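PDB 2OOD: Blr3880 protein from Bradyrhizobium japonicum, which probably catalyses the zinc-dependent hydrolytic deamination of guanine to xanthine and ammonia, a step of purine breakdown. Local coordinates for residues T11-V16 with S373-F378; A28-H33 with R432-A437; P205-G210 with Q253-V258; E214-C219 with E260-V265. All blocks are in the same frame, centred on the assembly; numbering follows the deposited sequence.

Contact 1 of 4, residues T11-V16 with S373-F378; sequences TFFDFV and SPYRGF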
# COMPACT_ATOMS: atom_id res chain seq x y z
N THR A 11 -9.14 16.57 21.38
CA THR A 11 -8.26 17.21 20.40
C THR A 11 -8.88 17.17 18.99
O THR A 11 -9.14 16.09 18.44
CB THR A 11 -6.90 16.51 20.36
OG1 THR A 11 -6.33 16.49 21.67
CG2 THR A 11 -5.95 17.24 19.41
N PHE A 12 -9.10 18.35 18.41
CA PHE A 12 -9.70 18.47 17.08
C PHE A 12 -8.75 19.02 16.01
O PHE A 12 -7.91 19.88 16.30
CB PHE A 12 -10.92 19.40 17.16
CG PHE A 12 -12.11 18.78 17.81
CD1 PHE A 12 -12.98 17.98 17.07
CD2 PHE A 12 -12.39 18.99 19.15
CE1 PHE A 12 -14.11 17.41 17.66
CE2 PHE A 12 -13.52 18.43 19.76
CZ PHE A 12 -14.38 17.64 19.01
N PHE A 13 -8.91 18.54 14.79
CA PHE A 13 -8.09 18.97 13.65
C PHE A 13 -8.93 18.95 12.38
O PHE A 13 -9.38 17.90 11.93
CB PHE A 13 -6.89 18.02 13.48
CG PHE A 13 -5.86 18.50 12.48
CD1 PHE A 13 -4.70 19.14 12.90
CD2 PHE A 13 -6.05 18.31 11.11
CE1 PHE A 13 -3.74 19.58 11.98
CE2 PHE A 13 -5.09 18.75 10.19
CZ PHE A 13 -3.94 19.39 10.63
N ASP A 14 -9.16 20.12 11.78
CA ASP A 14 -9.92 20.17 10.54
C ASP A 14 -9.43 21.32 9.66
O ASP A 14 -8.48 22.01 10.02
CB ASP A 14 -11.43 20.27 10.84
CG ASP A 14 -11.83 21.59 11.49
OD1 ASP A 14 -11.07 22.11 12.34
OD2 ASP A 14 -12.92 22.09 11.15
N PHE A 15 -10.06 21.51 8.51
CA PHE A 15 -9.62 22.55 7.60
C PHE A 15 -10.62 23.67 7.35
O PHE A 15 -11.83 23.47 7.43
CB PHE A 15 -9.24 21.91 6.26
CG PHE A 15 -8.07 20.98 6.36
CD1 PHE A 15 -6.77 21.45 6.23
CD2 PHE A 15 -8.25 19.63 6.63
CE1 PHE A 15 -5.68 20.60 6.35
CE2 PHE A 15 -7.15 18.76 6.75
CZ PHE A 15 -5.87 19.26 6.61
N VAL A 16 -10.09 24.85 7.05
CA VAL A 16 -10.92 26.02 6.77
C VAL A 16 -10.60 26.56 5.38
O VAL A 16 -11.26 27.49 4.90
CB VAL A 16 -10.68 27.14 7.80
CG1 VAL A 16 -11.27 26.75 9.14
CG2 VAL A 16 -9.20 27.40 7.93
N SER A 373 1.23 16.28 1.45
CA SER A 373 1.51 16.55 2.86
C SER A 373 0.32 16.09 3.69
O SER A 373 -0.75 15.79 3.15
CB SER A 373 1.73 18.05 3.08
OG SER A 373 0.57 18.79 2.74
N PRO A 374 0.49 16.00 5.02
CA PRO A 374 -0.64 15.57 5.84
C PRO A 374 -1.76 16.60 5.72
O PRO A 374 -2.93 16.28 5.89
CB PRO A 374 -0.05 15.49 7.24
CG PRO A 374 1.05 16.47 7.21
CD PRO A 374 1.68 16.21 5.86
N TYR A 375 -1.39 17.84 5.38
CA TYR A 375 -2.37 18.91 5.21
C TYR A 375 -3.18 18.70 3.94
O TYR A 375 -4.41 18.77 3.97
CB TYR A 375 -1.67 20.26 5.12
CG TYR A 375 -1.04 20.70 6.42
CD1 TYR A 375 -1.80 21.29 7.42
CD2 TYR A 375 0.31 20.53 6.65
CE1 TYR A 375 -1.22 21.70 8.62
CE2 TYR A 375 0.90 20.93 7.83
CZ TYR A 375 0.13 21.52 8.81
OH TYR A 375 0.74 21.93 9.98
N ARG A 376 -2.49 18.43 2.84
CA ARG A 376 -3.13 18.21 1.55
C ARG A 376 -3.92 16.90 1.51
O ARG A 376 -5.03 16.84 0.97
CB ARG A 376 -2.07 18.20 0.44
CG ARG A 376 -1.42 19.54 0.16
CD ARG A 376 -0.24 19.39 -0.78
NE ARG A 376 0.28 20.68 -1.22
CZ ARG A 376 1.36 20.84 -1.97
NH1 ARG A 376 2.05 19.79 -2.37
NH2 ARG A 376 1.75 22.06 -2.34
N GLY A 377 -3.34 15.86 2.08
CA GLY A 377 -3.99 14.56 2.09
C GLY A 377 -5.28 14.52 2.89
O GLY A 377 -6.29 14.00 2.43
N PHE A 378 -5.24 15.08 4.09
CA PHE A 378 -6.42 15.09 4.94
C PHE A 378 -7.47 16.11 4.57
O PHE A 378 -8.63 15.99 4.97
CB PHE A 378 -6.00 15.23 6.40
CG PHE A 378 -5.69 13.92 7.02
CD1 PHE A 378 -6.71 13.02 7.31
CD2 PHE A 378 -4.37 13.52 7.23
CE1 PHE A 378 -6.43 11.76 7.81
CE2 PHE A 378 -4.08 12.25 7.73
CZ PHE A 378 -5.12 11.37 8.01
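Phe-15 reaches from strand 11-15 to the first turn of helix 374-380 and lays the far end of its ring against Tyr-375 and Phe-378. This is the dense part of the contact. Its CE2 stands 3.7 Å from Phe-378 CB and also meets the Phe-378 carbonyl carbon, while CE1 lies 4.1 Å from Tyr-375 CD1, approaching that ring at its edge. CZ faces the backbone oxygen of Tyr-375, and Pro-374 O sits farther off, near the Phe-15 ring plane. A long, flat, apolar residue suits this place, because it can cross the gap between strand and helix, whose axes pass 9.5 Å apart at 75°. With an alanine here, that gap would probably be left unfilled and the Tyr-375 ring would lose a neighbour at its edge. The other half is looser. Phe-13, its CG turned anti to the backbone N (chi1 -171°), meets Tyr-375 through a single close pair, CZ to CE1 at 4.1 Å, the two side chains crossing at about a right angle. Ala-437 and Leu-441 of helix 434-447 also pack on Phe-13. Solvent is reached just beyond the touching residues, where Val-16 leaves the strand. Ser-373 starts the helix as its N-cap, OG accepting from Arg-376 N at 3.1 Å. Strand 11-15 runs between strands 30-33 and 70-81, consistent with the small beta domain that amidohydrolases build from both chain ends, here packed on a helix that follows the last barrel strand.

Contact 2 of 4, residues A28-H33 with R432-A437; sequences AAARFH and RTVDEA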
# COMPACT_ATOMS: atom_id res chain seq x y z
N ALA A 28 -1.87 27.40 7.81
CA ALA A 28 -2.92 28.40 7.69
C ALA A 28 -4.22 27.83 7.15
O ALA A 28 -5.27 28.48 7.26
CB ALA A 28 -2.44 29.53 6.79
N ALA A 29 -4.18 26.65 6.56
CA ALA A 29 -5.39 26.06 6.01
C ALA A 29 -6.05 25.17 7.05
O ALA A 29 -7.24 24.85 6.95
CB ALA A 29 -5.08 25.27 4.74
N ALA A 30 -5.28 24.78 8.06
CA ALA A 30 -5.76 23.91 9.13
C ALA A 30 -6.27 24.69 10.35
O ALA A 30 -6.00 25.88 10.51
CB ALA A 30 -4.65 22.95 9.55
N ARG A 31 -7.01 23.98 11.20
CA ARG A 31 -7.58 24.54 12.42
C ARG A 31 -7.35 23.50 13.50
O ARG A 31 -7.85 22.38 13.42
CB ARG A 31 -9.08 24.80 12.24
CG ARG A 31 -9.76 25.37 13.46
CD ARG A 31 -11.25 25.09 13.40
NE ARG A 31 -12.01 26.05 12.62
CZ ARG A 31 -13.16 25.77 12.01
NH1 ARG A 31 -13.67 24.55 12.09
NH2 ARG A 31 -13.82 26.70 11.34
N PHE A 32 -6.59 23.86 14.52
CA PHE A 32 -6.29 22.93 15.59
C PHE A 32 -6.74 23.38 16.97
O PHE A 32 -6.56 24.54 17.35
CB PHE A 32 -4.79 22.67 15.61
CG PHE A 32 -4.33 21.83 16.75
CD1 PHE A 32 -4.60 20.47 16.77
CD2 PHE A 32 -3.59 22.38 17.78
CE1 PHE A 32 -4.14 19.66 17.82
CE2 PHE A 32 -3.12 21.60 18.83
CZ PHE A 32 -3.39 20.23 18.85
N HIS A 33 -7.33 22.46 17.72
CA HIS A 33 -7.79 22.71 19.09
C HIS A 33 -7.26 21.57 19.93
O HIS A 33 -7.76 20.45 19.82
CB HIS A 33 -9.31 22.73 19.16
CG HIS A 33 -9.94 23.99 18.65
ND1 HIS A 33 -9.66 25.22 19.20
CD2 HIS A 33 -10.82 24.20 17.64
CE1 HIS A 33 -10.34 26.15 18.54
NE2 HIS A 33 -11.05 25.56 17.60
N ARG A 432 0.54 19.01 20.75
CA ARG A 432 0.33 20.30 21.39
C ARG A 432 0.15 21.49 20.44
O ARG A 432 -0.28 22.56 20.87
CB ARG A 432 1.49 20.57 22.35
CG ARG A 432 1.69 19.43 23.34
CD ARG A 432 3.08 19.40 23.91
NE ARG A 432 4.09 19.30 22.87
CZ ARG A 432 5.40 19.17 23.10
NH1 ARG A 432 5.84 19.12 24.35
NH2 ARG A 432 6.25 19.10 22.09
N THR A 433 0.47 21.29 19.17
CA THR A 433 0.34 22.35 18.16
C THR A 433 -0.14 21.78 16.84
O THR A 433 -0.02 20.58 16.59
CB THR A 433 1.69 23.02 17.90
OG1 THR A 433 2.59 22.07 17.33
CG2 THR A 433 2.29 23.54 19.18
N VAL A 434 -0.69 22.64 15.98
CA VAL A 434 -1.18 22.19 14.68
C VAL A 434 -0.10 21.43 13.90
O VAL A 434 -0.41 20.49 13.16
CB VAL A 434 -1.67 23.36 13.83
CG1 VAL A 434 -0.54 24.32 13.55
CG2 VAL A 434 -2.26 22.85 12.54
N ASP A 435 1.16 21.83 14.06
CA ASP A 435 2.26 21.17 13.36
C ASP A 435 2.48 19.76 13.90
O ASP A 435 2.72 18.82 13.14
CB ASP A 435 3.56 21.96 13.51
CG ASP A 435 3.40 23.43 13.13
OD1 ASP A 435 3.22 23.73 11.91
OD2 ASP A 435 3.45 24.28 14.06
N GLU A 436 2.41 19.60 15.22
CA GLU A 436 2.61 18.28 15.80
C GLU A 436 1.45 17.39 15.39
O GLU A 436 1.63 16.20 15.15
CB GLU A 436 2.72 18.35 17.32
CG GLU A 436 3.87 19.20 17.84
CD GLU A 436 4.14 19.01 19.32
OE1 GLU A 436 3.18 19.09 20.12
OE2 GLU A 436 5.31 18.77 19.69
N ALA A 437 0.26 17.97 15.31
CA ALA A 437 -0.92 17.21 14.93
C ALA A 437 -0.76 16.72 13.49
O ALA A 437 -0.94 15.54 13.19
CB ALA A 437 -2.17 18.07 15.07
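Phe-32 of strand 30-33 is the bump of this contact, and the hollow that takes it is the capped N-terminus of helix 434-447. The pairing belongs to the small beta domain beside the amidohydrolase barrel, where an early antiparallel strand, neighbour to strand 11-15, receives a late helix on one side. With chi1 at 174°, CG of Phe-32 lies opposite the backbone N and the ring enters the first turn of the helix. There the carbonyl carbon of Thr-433 lies over one face, 3.5 Å above the plane and displaced toward the rim. Arg-432 O comes to the ring edge, and Ala-437 CB, one turn on, approaches CE1 obliquely at 3.7 Å. Alanine fits at that spot because its methyl is small enough to border the hollow without filling it. Val-434 is a second bump, set between the two strand residues. Its CB rests 3.7 Å from Phe-32 CB, and its CG2 branch meets the methyl of Ala-30 at 3.8 Å. Strand and helix start come close here, the CA atoms of Phe-32 and Val-434 being 5.2 Å apart, and the short side chains of Ala-30 and Val-434 suit so narrow a gap. Phe-13 of strand 11-15 also touches Ala-30 and Val-434. The helix start is fixed by polar groups facing outward: Thr-433 OG1 caps Glu-436 N, and Arg-432 grips the Glu-436 carboxylate side-on with two nitrogens. Glu-436 OE1 takes both the backbone N and NE of Arg-432, while NH2 of Arg-432 bonds OE2 of Glu-436 at 2.6 Å.

Contact 3 of 4, residues P205-G210 with Q253-V258; sequences PRFAFG and QDYLGV. With GUN (guanine), chain C.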
# COMPACT_ATOMS: atom_id res chain seq x y z
N PRO A 205 -24.23 6.64 -15.65
CA PRO A 205 -23.91 5.85 -16.84
C PRO A 205 -22.53 5.30 -16.45
O PRO A 205 -21.57 6.05 -16.33
CB PRO A 205 -23.82 6.91 -17.93
CG PRO A 205 -23.29 8.10 -17.19
CD PRO A 205 -24.11 8.08 -15.93
N ARG A 206 -22.44 3.99 -16.22
CA ARG A 206 -21.18 3.39 -15.80
C ARG A 206 -19.94 3.99 -16.45
O ARG A 206 -19.08 4.53 -15.76
CB ARG A 206 -21.23 1.89 -16.01
CG ARG A 206 -20.11 1.17 -15.31
CD ARG A 206 -20.60 -0.16 -14.83
NE ARG A 206 -19.56 -0.89 -14.12
CZ ARG A 206 -19.77 -1.98 -13.40
NH1 ARG A 206 -21.00 -2.46 -13.27
NH2 ARG A 206 -18.76 -2.58 -12.80
N PHE A 207 -19.84 3.87 -17.77
CA PHE A 207 -18.70 4.44 -18.49
C PHE A 207 -18.93 4.37 -19.99
O PHE A 207 -19.51 3.42 -20.51
CB PHE A 207 -17.40 3.73 -18.07
CG PHE A 207 -17.28 2.32 -18.56
CD1 PHE A 207 -18.34 1.42 -18.42
CD2 PHE A 207 -16.09 1.87 -19.14
CE1 PHE A 207 -18.22 0.09 -18.86
CE2 PHE A 207 -15.96 0.54 -19.58
CZ PHE A 207 -17.03 -0.34 -19.44
N ALA A 208 -18.48 5.42 -20.69
CA ALA A 208 -18.66 5.54 -22.13
C ALA A 208 -18.48 4.24 -22.88
O ALA A 208 -19.30 3.88 -23.72
CB ALA A 208 -17.72 6.61 -22.69
N PHE A 209 -17.41 3.52 -22.56
CA PHE A 209 -17.15 2.26 -23.24
C PHE A 209 -18.32 1.29 -23.19
O PHE A 209 -18.49 0.47 -24.09
CB PHE A 209 -15.92 1.59 -22.66
CG PHE A 209 -15.51 0.34 -23.38
CD1 PHE A 209 -15.13 0.39 -24.72
CD2 PHE A 209 -15.49 -0.89 -22.72
CE1 PHE A 209 -14.73 -0.77 -25.40
CE2 PHE A 209 -15.08 -2.06 -23.39
CZ PHE A 209 -14.70 -2.00 -24.73
N GLY A 210 -19.12 1.37 -22.13
CA GLY A 210 -20.26 0.48 -21.99
C GLY A 210 -21.59 1.21 -22.07
O GLY A 210 -22.59 0.74 -21.52
N GLN A 253 -13.94 13.56 -30.10
CA GLN A 253 -12.49 13.76 -30.07
C GLN A 253 -11.74 13.17 -28.87
O GLN A 253 -10.70 12.54 -29.04
CB GLN A 253 -12.20 15.27 -30.17
CG GLN A 253 -13.20 15.98 -31.07
CD GLN A 253 -13.41 15.21 -32.37
OE1 GLN A 253 -12.47 15.09 -33.18
NE2 GLN A 253 -14.62 14.69 -32.59
N ASP A 254 -12.27 13.39 -27.67
CA ASP A 254 -11.64 12.85 -26.46
C ASP A 254 -12.68 12.23 -25.53
O ASP A 254 -13.89 12.46 -25.67
CB ASP A 254 -10.84 13.94 -25.74
CG ASP A 254 -11.59 15.26 -25.63
OD1 ASP A 254 -12.82 15.23 -25.47
OD2 ASP A 254 -10.94 16.33 -25.70
N TYR A 255 -12.21 11.44 -24.56
CA TYR A 255 -13.12 10.79 -23.63
C TYR A 255 -14.10 11.77 -22.98
O TYR A 255 -15.30 11.50 -22.91
CB TYR A 255 -12.31 10.04 -22.57
CG TYR A 255 -13.00 8.83 -21.99
CD1 TYR A 255 -12.31 7.64 -21.79
CD2 TYR A 255 -14.34 8.87 -21.62
CE1 TYR A 255 -12.93 6.52 -21.22
CE2 TYR A 255 -14.97 7.76 -21.05
CZ TYR A 255 -14.26 6.59 -20.85
OH TYR A 255 -14.87 5.51 -20.24
N LEU A 256 -13.60 12.91 -22.51
CA LEU A 256 -14.46 13.90 -21.89
C LEU A 256 -15.47 14.42 -22.92
O LEU A 256 -16.59 14.80 -22.56
CB LEU A 256 -13.63 15.07 -21.35
CG LEU A 256 -14.37 16.22 -20.66
CD1 LEU A 256 -15.10 15.72 -19.44
CD2 LEU A 256 -13.38 17.28 -20.25
N GLY A 257 -15.08 14.44 -24.18
CA GLY A 257 -15.95 14.93 -25.24
C GLY A 257 -17.23 14.12 -25.37
O GLY A 257 -18.28 14.67 -25.74
N VAL A 258 -17.15 12.83 -25.09
CA VAL A 258 -18.31 11.96 -25.18
C VAL A 258 -19.40 12.42 -24.21
O VAL A 258 -20.57 12.48 -24.58
CB VAL A 258 -17.95 10.51 -24.85
CG1 VAL A 258 -19.19 9.62 -24.96
CG2 VAL A 258 -16.86 10.02 -25.78
N9 GUN C . -15.92 1.46 -15.25
C8 GUN C . -15.73 0.62 -16.30
N7 GUN C . -14.66 -0.10 -16.11
C5 GUN C . -14.10 0.22 -14.92
C6 GUN C . -12.94 -0.23 -14.20
O6 GUN C . -12.21 -1.11 -14.64
N1 GUN C . -12.68 0.36 -12.96
C2 GUN C . -13.51 1.35 -12.46
N2 GUN C . -13.23 1.92 -11.22
N3 GUN C . -14.57 1.77 -13.12
C4 GUN C . -14.90 1.24 -14.34
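Tyr-255 and Ala-208 meet because the tyrosine ring swings away from its own backbone N (chi1 -152°) and reaches out of the helix start toward the loop, while Phe-207, next to the alanine, sets CG between its backbone N and carbonyl carbon (chi1 70°), the turn that brings a face of its ring to C8 of the guanine. Ala-208 CB comes obliquely to the tyrosine ring, 3.4 Å from CE2, and has CG1 of Val-258 at 4.0 Å on the next helical turn. A methyl is well matched to this spot between ring and branch. The Tyr-255 hydroxyl lies 3.8 Å from Phe-207 CB, and its hydrogen-bond partner is Glu-241 OE1. Helix 255-260 opens with Asp-254 as N-cap, through a weak bond from Gly-257 N. Segment 205-210 leaves the C-terminal end of strand 199-205 in the TIM barrel, the end at which amidohydrolases place their active site. Guanine presents C8 to one face of Phe-207, 3.0 Å above the ring centre, the base standing steeply to the phenyl plane. Behind the opposite face is the backbone N of Gly-210, 3.6 Å above the plane, and the absence of a CB there suits the space taken by Phe-207 CE1. A serine in place of Phe-207 would probably leave the C8 edge of guanine without its aromatic wall and open a gap in front of Gly-210. Arg-206 O accepts a hydrogen bond from ND1 of His-234, one of the zinc ligands.

Contact 4 of 4, residues E214-C219 with E260-V265; sequences ELLKAC and EKFDLV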
# COMPACT_ATOMS: atom_id res chain seq x y z
N GLU A 214 -27.69 5.98 -26.94
CA GLU A 214 -29.07 6.09 -26.47
C GLU A 214 -29.07 6.17 -24.93
O GLU A 214 -29.78 6.99 -24.34
CB GLU A 214 -29.92 4.89 -26.90
CG GLU A 214 -30.02 4.68 -28.40
CD GLU A 214 -28.94 3.74 -28.92
OE1 GLU A 214 -29.00 2.52 -28.56
OE2 GLU A 214 -28.04 4.21 -29.67
N LEU A 215 -28.26 5.31 -24.31
CA LEU A 215 -28.15 5.28 -22.86
C LEU A 215 -27.66 6.63 -22.34
O LEU A 215 -28.17 7.15 -21.35
CB LEU A 215 -27.19 4.17 -22.42
CG LEU A 215 -26.95 4.03 -20.92
CD1 LEU A 215 -28.27 3.79 -20.22
CD2 LEU A 215 -25.99 2.88 -20.65
N LEU A 216 -26.68 7.21 -23.02
CA LEU A 216 -26.16 8.51 -22.60
C LEU A 216 -27.18 9.60 -22.90
O LEU A 216 -27.23 10.61 -22.20
CB LEU A 216 -24.84 8.82 -23.30
CG LEU A 216 -23.65 7.97 -22.85
CD1 LEU A 216 -22.44 8.28 -23.72
CD2 LEU A 216 -23.34 8.26 -21.40
N LYS A 217 -27.99 9.40 -23.93
CA LYS A 217 -29.00 10.39 -24.27
C LYS A 217 -30.08 10.34 -23.17
O LYS A 217 -30.70 11.36 -22.84
CB LYS A 217 -29.61 10.10 -25.66
CG LYS A 217 -30.36 11.30 -26.23
CD LYS A 217 -30.86 11.07 -27.67
CE LYS A 217 -29.76 11.28 -28.75
NZ LYS A 217 -28.69 10.21 -28.82
N ALA A 218 -30.26 9.15 -22.61
CA ALA A 218 -31.22 8.95 -21.53
C ALA A 218 -30.74 9.68 -20.28
O ALA A 218 -31.52 10.34 -19.58
CB ALA A 218 -31.37 7.45 -21.24
N CYS A 219 -29.44 9.58 -20.00
CA CYS A 219 -28.84 10.24 -18.84
C CYS A 219 -29.01 11.74 -19.01
O CYS A 219 -29.25 12.46 -18.05
CB CYS A 219 -27.35 9.93 -18.72
SG CYS A 219 -26.98 8.19 -18.42
N GLU A 260 -19.65 15.45 -22.82
CA GLU A 260 -20.08 16.83 -23.09
C GLU A 260 -21.13 16.84 -24.20
O GLU A 260 -22.02 17.68 -24.22
CB GLU A 260 -18.89 17.68 -23.51
CG GLU A 260 -17.90 17.98 -22.41
CD GLU A 260 -16.60 18.55 -22.95
OE1 GLU A 260 -15.94 17.86 -23.77
OE2 GLU A 260 -16.23 19.68 -22.56
N LYS A 261 -21.01 15.88 -25.11
CA LYS A 261 -21.96 15.77 -26.22
C LYS A 261 -23.37 15.64 -25.66
O LYS A 261 -24.34 15.94 -26.35
CB LYS A 261 -21.62 14.55 -27.08
CG LYS A 261 -22.66 14.22 -28.16
CD LYS A 261 -22.34 12.89 -28.88
CE LYS A 261 -23.42 12.54 -29.91
NZ LYS A 261 -23.34 11.14 -30.45
N PHE A 262 -23.47 15.21 -24.41
CA PHE A 262 -24.78 15.03 -23.79
C PHE A 262 -25.03 15.90 -22.56
O PHE A 262 -25.86 15.57 -21.72
CB PHE A 262 -24.96 13.56 -23.42
CG PHE A 262 -24.91 12.63 -24.61
CD1 PHE A 262 -26.05 12.37 -25.35
CD2 PHE A 262 -23.71 12.02 -24.98
CE1 PHE A 262 -26.01 11.50 -26.45
CE2 PHE A 262 -23.66 11.15 -26.08
CZ PHE A 262 -24.81 10.89 -26.81
N ASP A 263 -24.31 17.01 -22.46
CA ASP A 263 -24.45 17.95 -21.34
C ASP A 263 -24.31 17.35 -19.94
O ASP A 263 -24.91 17.85 -18.99
CB ASP A 263 -25.80 18.67 -21.41
CG ASP A 263 -26.02 19.36 -22.73
OD1 ASP A 263 -25.16 20.18 -23.13
OD2 ASP A 263 -27.06 19.07 -23.37
N LEU A 264 -23.54 16.28 -19.82
CA LEU A 264 -23.35 15.65 -18.52
C LEU A 264 -22.25 16.36 -17.71
O LEU A 264 -22.28 16.34 -16.48
CB LEU A 264 -22.99 14.18 -18.70
CG LEU A 264 -24.03 13.33 -19.42
CD1 LEU A 264 -23.55 11.89 -19.51
CD2 LEU A 264 -25.35 13.40 -18.66
N VAL A 265 -21.30 16.98 -18.40
CA VAL A 265 -20.20 17.65 -17.70
C VAL A 265 -20.56 19.03 -17.19
O VAL A 265 -21.01 19.90 -17.94
CB VAL A 265 -18.95 17.79 -18.60
CG1 VAL A 265 -17.85 18.52 -17.86
CG2 VAL A 265 -18.47 16.41 -19.01
O HOH W 1 -26.26 11.08 -30.36
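The Phe-262 ring is sandwiched between Leu-216 CB over the centre of one face and, on the opposite face, CG of its own neighbour Lys-261, which is offset toward the rim. The leucine approach is a CH-pi contact, with CB 3.8 Å from the ring centroid and 12° off the normal, and the two side chains cross at about a right angle. At the edge, in the ring plane, lies Lys-217 NZ, 3.8 Å from CE1 of Phe-262. The Lys-217 chain starts straight, then bends at its last two torsions (chi3 -81°, chi4 72°), which turns NZ in to the ring edge. Deeper in, Leu-264 continues the apolar seam: its CD1 meets Leu-216 CD2 at 4.1 Å and its CD2 meets Cys-219 CB at 4.0 Å. Branched leucines suit this, since each can touch two neighbours at once. Leu-216 and Cys-219 project from helix 213-225, a helix of the barrel's outer layer, toward the turn, and Lys-217 flanks them. They face the chain that ends helix 255-260 in a Schellman motif, with Asp-263 at the C-prime position in positive phi. That reversal sets Phe-262 and Leu-264 both toward helix 213-225. At the exposed rim, a water accepts from Lys-217 NZ at 3.0 Å and from Lys-261 NZ at 2.9 Å. Lys-261 has Asp-251 as salt-bridge partner as well. The chemistry implies a contact held by apolar packing, in which the like charges of Lys-217 NZ and Lys-261 NZ, 5.7 Å apart, are probably eased by the water and the aspartate.

Overall arrangement
The four contacts form two touching pairs on opposite sides of the chain's centre. Contacts 1 and 2, their centres 8 Å apart, share the pairing of strands 11-15 and 30-33, where Asp-14 OD2 and Arg-31 NH1 form a salt bridge of 2.7 Å. Contacts 3 and 4, with centres 9 Å apart, lie on the barrel, joined by Pro-205, Leu-216 and Val-258, and both nest inside the chain loops closed by the first pair. Nearest atoms of contacts 1 and 3 are about 23 Å apart. Contact 3 reaches the guanine, and the Phe-207 side chain is about 8 Å from the zinc; in contact 4 the side chain of Leu-216 is about 12 Å from the bound guanine.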